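Local coordinates for protein Cyp101j2 (PDB 5KYO) that is a haem-dependent cytochrome P450 monooxygenase that probably hydroxylates the monoterpene 1,8-cineole, at residues Ala232-Pro237 / Leu255-Ala260. Numbering follows the deposited sequence.
Sequences ARRIKP and LTDIEA
Arg234 reaches Asp257 side-on, with NE and NH2 both directed at the one oxygen OD1. The distance of 2.8 Å from Arg234 NH2 to Asp257 OD1 makes this the shorter leg of the salt bridge; Arg234 NE lies 3.1 Å from Asp257 OD1, with a more bent N-H...O angle of 141°. Guanidinium and carboxylate planes differ by 13°, and OD1 sits almost exactly in the guanidinium plane, offering NE its syn lone pair and meeting NH2 nearly along its C-O bond. A side chain extended from CG to NE (chi3 -179°) spans the 10.1 Å between Arg234 CA and Asp257 CA, the nearest such pair of the two segments. Arg234 NH2 also donates to Leu255 O at 3.2 Å, from above the carbonyl plane, while NH1 donates to a water that in turn donates to Leu255 O at 2.6 Å, giving this carbonyl two donors. In the cytochrome P450 fold the contact ties the C-terminal end of helix 215-235 to the start of helix 257-270. A leucine in place of Arg234 would probably leave Asp257 OD1 without the two N-H donors it has in this contact, with OD2 still close to the carboxylate of Glu231, and Leu255 O without its direct donor. Next to that carbonyl, Thr256 and Glu259 form a capping box: Glu259 N donates to Thr256 OG1, and Thr256 N to Glu259 OE1 at 3.1 Å, while Arg253 forms a salt bridge with Glu259 OE2.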
ATOM      1  N   ALA A 232      -1.999  26.276 -15.045  1.00 16.46           N
ATOM      2  CA  ALA A 232      -2.950  26.240 -16.159  1.00 17.55           C
ATOM      3  C   ALA A 232      -4.394  26.027 -15.681  1.00 16.88           C
ATOM      4  O   ALA A 232      -5.320  26.591 -16.255  1.00 21.54           O
ATOM      5  CB  ALA A 232      -2.564  25.161 -17.153  1.00 19.77           C
ATOM      6  N   ARG A 233      -4.592  25.253 -14.622  1.00 17.22           N
ATOM      7  CA  ARG A 233      -5.951  24.942 -14.165  1.00 17.31           C
ATOM      8  C   ARG A 233      -6.511  26.001 -13.234  1.00 15.43           C
ATOM      9  O   ARG A 233      -7.725  26.058 -12.983  1.00 16.07           O
ATOM     10  CB  ARG A 233      -5.981  23.561 -13.480  1.00 24.50           C
ATOM     11  CG  ARG A 233      -5.382  22.429 -14.323  1.00 32.83           C
ATOM     12  CD  ARG A 233      -6.372  21.377 -14.782  1.00 28.51           C
ATOM     13  NE  ARG A 233      -5.872  20.662 -15.958  1.00 24.79           N
ATOM     14  CZ  ARG A 233      -5.461  19.396 -15.976  1.00 20.43           C
ATOM     15  NH1 ARG A 233      -5.460  18.656 -14.861  1.00 17.84           N
ATOM     16  NH2 ARG A 233      -5.028  18.867 -17.116  1.00 19.92           N
ATOM     17  N   ARG A 234      -5.632  26.841 -12.701  1.00 17.99           N
ATOM     18  CA  ARG A 234      -6.086  28.035 -11.985  1.00 26.13           C
ATOM     19  C   ARG A 234      -6.717  29.018 -12.954  1.00 23.45           C
ATOM     20  O   ARG A 234      -7.605  29.773 -12.583  1.00 23.28           O
ATOM     21  CB  ARG A 234      -4.942  28.709 -11.244  1.00 21.74           C
ATOM     22  CG  ARG A 234      -4.315  27.854 -10.164  1.00 14.65           C
ATOM     23  CD  ARG A 234      -3.471  28.702  -9.235  1.00 22.00           C
ATOM     24  NE  ARG A 234      -2.823  27.916  -8.194  1.00 15.73           N
ATOM     25  CZ  ARG A 234      -3.401  27.554  -7.055  1.00 20.51           C
ATOM     26  NH1 ARG A 234      -4.663  27.886  -6.810  1.00 18.78           N
ATOM     27  NH2 ARG A 234      -2.718  26.843  -6.166  1.00 20.73           N
ATOM     28  N   ILE A 235      -6.229  29.009 -14.191  1.00 20.26           N
ATOM     29  CA  ILE A 235      -6.729  29.887 -15.250  1.00 17.94           C
ATOM     30  C   ILE A 235      -7.947  29.278 -15.941  1.00 22.37           C
ATOM     31  O   ILE A 235      -8.920  29.959 -16.216  1.00 16.91           O
ATOM     32  CB  ILE A 235      -5.633  30.149 -16.285  1.00 16.23           C
ATOM     33  CG1 ILE A 235      -4.669  31.220 -15.756  1.00 19.22           C
ATOM     34  CG2 ILE A 235      -6.225  30.515 -17.612  1.00 21.46           C
ATOM     35  CD1 ILE A 235      -3.465  31.473 -16.669  1.00 18.93           C
ATOM     36  N   LYS A 236      -7.886  27.977 -16.203  1.00 22.44           N
ATOM     37  CA  LYS A 236      -8.968  27.281 -16.887  1.00 16.95           C
ATOM     38  C   LYS A 236      -9.257  25.963 -16.171  1.00 22.77           C
ATOM     39  O   LYS A 236      -8.700  24.927 -16.523  1.00 21.90           O
ATOM     40  CB  LYS A 236      -8.604  27.025 -18.352  1.00 17.00           C
ATOM     41  CG  LYS A 236      -9.710  26.326 -19.148  1.00 26.58           C
ATOM     42  CD  LYS A 236      -9.256  25.895 -20.536  1.00 36.75           C
ATOM     43  CE  LYS A 236      -8.212  24.802 -20.466  1.00 42.69           C
ATOM     44  NZ  LYS A 236      -8.095  24.057 -21.756  1.00 47.02           N
ATOM     45  N   PRO A 237     -10.096  26.007 -15.129  1.00 19.26           N
ATOM     46  CA  PRO A 237     -10.374  24.794 -14.361  1.00 24.25           C
ATOM     47  C   PRO A 237     -11.239  23.800 -15.129  1.00 24.57           C
ATOM     48  O   PRO A 237     -12.063  24.181 -15.961  1.00 23.23           O
ATOM     49  CB  PRO A 237     -11.106  25.320 -13.121  1.00 25.48           C
ATOM     50  CG  PRO A 237     -11.672  26.633 -13.542  1.00 23.62           C
ATOM     51  CD  PRO A 237     -10.668  27.204 -14.496  1.00 23.39           C
ATOM     52  N   LEU A 255      -5.515  26.034  -1.409  1.00 22.77           N
ATOM     53  CA  LEU A 255      -4.242  25.318  -1.367  1.00 21.62           C
ATOM     54  C   LEU A 255      -3.178  26.123  -2.097  1.00 18.44           C
ATOM     55  O   LEU A 255      -3.464  26.774  -3.097  1.00 17.35           O
ATOM     56  CB  LEU A 255      -4.353  23.928  -2.016  1.00 19.23           C
ATOM     57  CG  LEU A 255      -5.079  22.774  -1.333  1.00 27.72           C
ATOM     58  CD1 LEU A 255      -5.019  21.532  -2.217  1.00 24.52           C
ATOM     59  CD2 LEU A 255      -4.463  22.488   0.005  1.00 20.12           C
ATOM     60  N   THR A 256      -1.949  26.056  -1.605  1.00 21.54           N
ATOM     61  CA  THR A 256      -0.805  26.578  -2.334  1.00 21.53           C
ATOM     62  C   THR A 256      -0.369  25.573  -3.383  1.00 21.15           C
ATOM     63  O   THR A 256      -0.715  24.391  -3.292  1.00 24.65           O
ATOM     64  CB  THR A 256       0.380  26.867  -1.398  1.00 18.60           C
ATOM     65  OG1 THR A 256       0.900  25.626  -0.910  1.00 20.17           O
ATOM     66  CG2 THR A 256      -0.065  27.734  -0.218  1.00 20.20           C
ATOM     67  N   ASP A 257       0.394  26.036  -4.373  1.00 14.70           N
ATOM     68  CA  ASP A 257       1.004  25.140  -5.338  1.00 20.01           C
ATOM     69  C   ASP A 257       1.808  24.013  -4.681  1.00 22.48           C
ATOM     70  O   ASP A 257       1.722  22.852  -5.097  1.00 16.69           O
ATOM     71  CB  ASP A 257       1.899  25.918  -6.272  1.00 16.50           C
ATOM     72  CG  ASP A 257       1.126  26.552  -7.393  1.00 20.40           C
ATOM     73  OD1 ASP A 257      -0.124  26.604  -7.275  1.00 18.66           O
ATOM     74  OD2 ASP A 257       1.769  26.972  -8.384  1.00 18.27           O
ATOM     75  N   ILE A 258       2.590  24.369  -3.664  1.00 19.04           N
ATOM     76  CA  ILE A 258       3.400  23.399  -2.930  1.00 24.48           C
ATOM     77  C   ILE A 258       2.524  22.262  -2.393  1.00 17.53           C
ATOM     78  O   ILE A 258       2.829  21.090  -2.590  1.00 19.47           O
ATOM     79  CB  ILE A 258       4.158  24.064  -1.768  1.00 26.13           C
ATOM     80  CG1 ILE A 258       5.272  24.959  -2.300  1.00 23.30           C
ATOM     81  CG2 ILE A 258       4.748  23.012  -0.841  1.00 24.05           C
ATOM     82  CD1 ILE A 258       6.461  24.204  -2.862  1.00 29.41           C
ATOM     83  N   GLU A 259       1.420  22.622  -1.740  1.00 17.60           N
ATOM     84  CA  GLU A 259       0.520  21.640  -1.142  1.00 17.52           C
ATOM     85  C   GLU A 259      -0.142  20.734  -2.186  1.00 16.80           C
ATOM     86  O   GLU A 259      -0.257  19.523  -1.984  1.00 16.96           O
ATOM     87  CB  GLU A 259      -0.545  22.349  -0.304  1.00 19.12           C
ATOM     88  CG  GLU A 259      -0.036  22.816   1.053  1.00 30.66           C
ATOM     89  CD  GLU A 259      -0.943  23.831   1.721  1.00 30.19           C
ATOM     90  OE1 GLU A 259      -1.790  24.449   1.023  1.00 22.69           O
ATOM     91  OE2 GLU A 259      -0.789  24.029   2.947  1.00 23.48           O
ATOM     92  N   ALA A 260      -0.591  21.317  -3.291  1.00 18.28           N
ATOM     93  CA  ALA A 260      -1.211  20.544  -4.352  1.00 20.38           C
ATOM     94  C   ALA A 260      -0.192  19.621  -5.025  1.00 16.97           C
ATOM     95  O   ALA A 260      -0.515  18.490  -5.377  1.00 19.71           O
ATOM     96  CB  ALA A 260      -1.862  21.471  -5.381  1.00 17.16           C
TER
HETATM   97  O   HOH W   1      -5.698  26.631  -4.345  1.00 26.00           O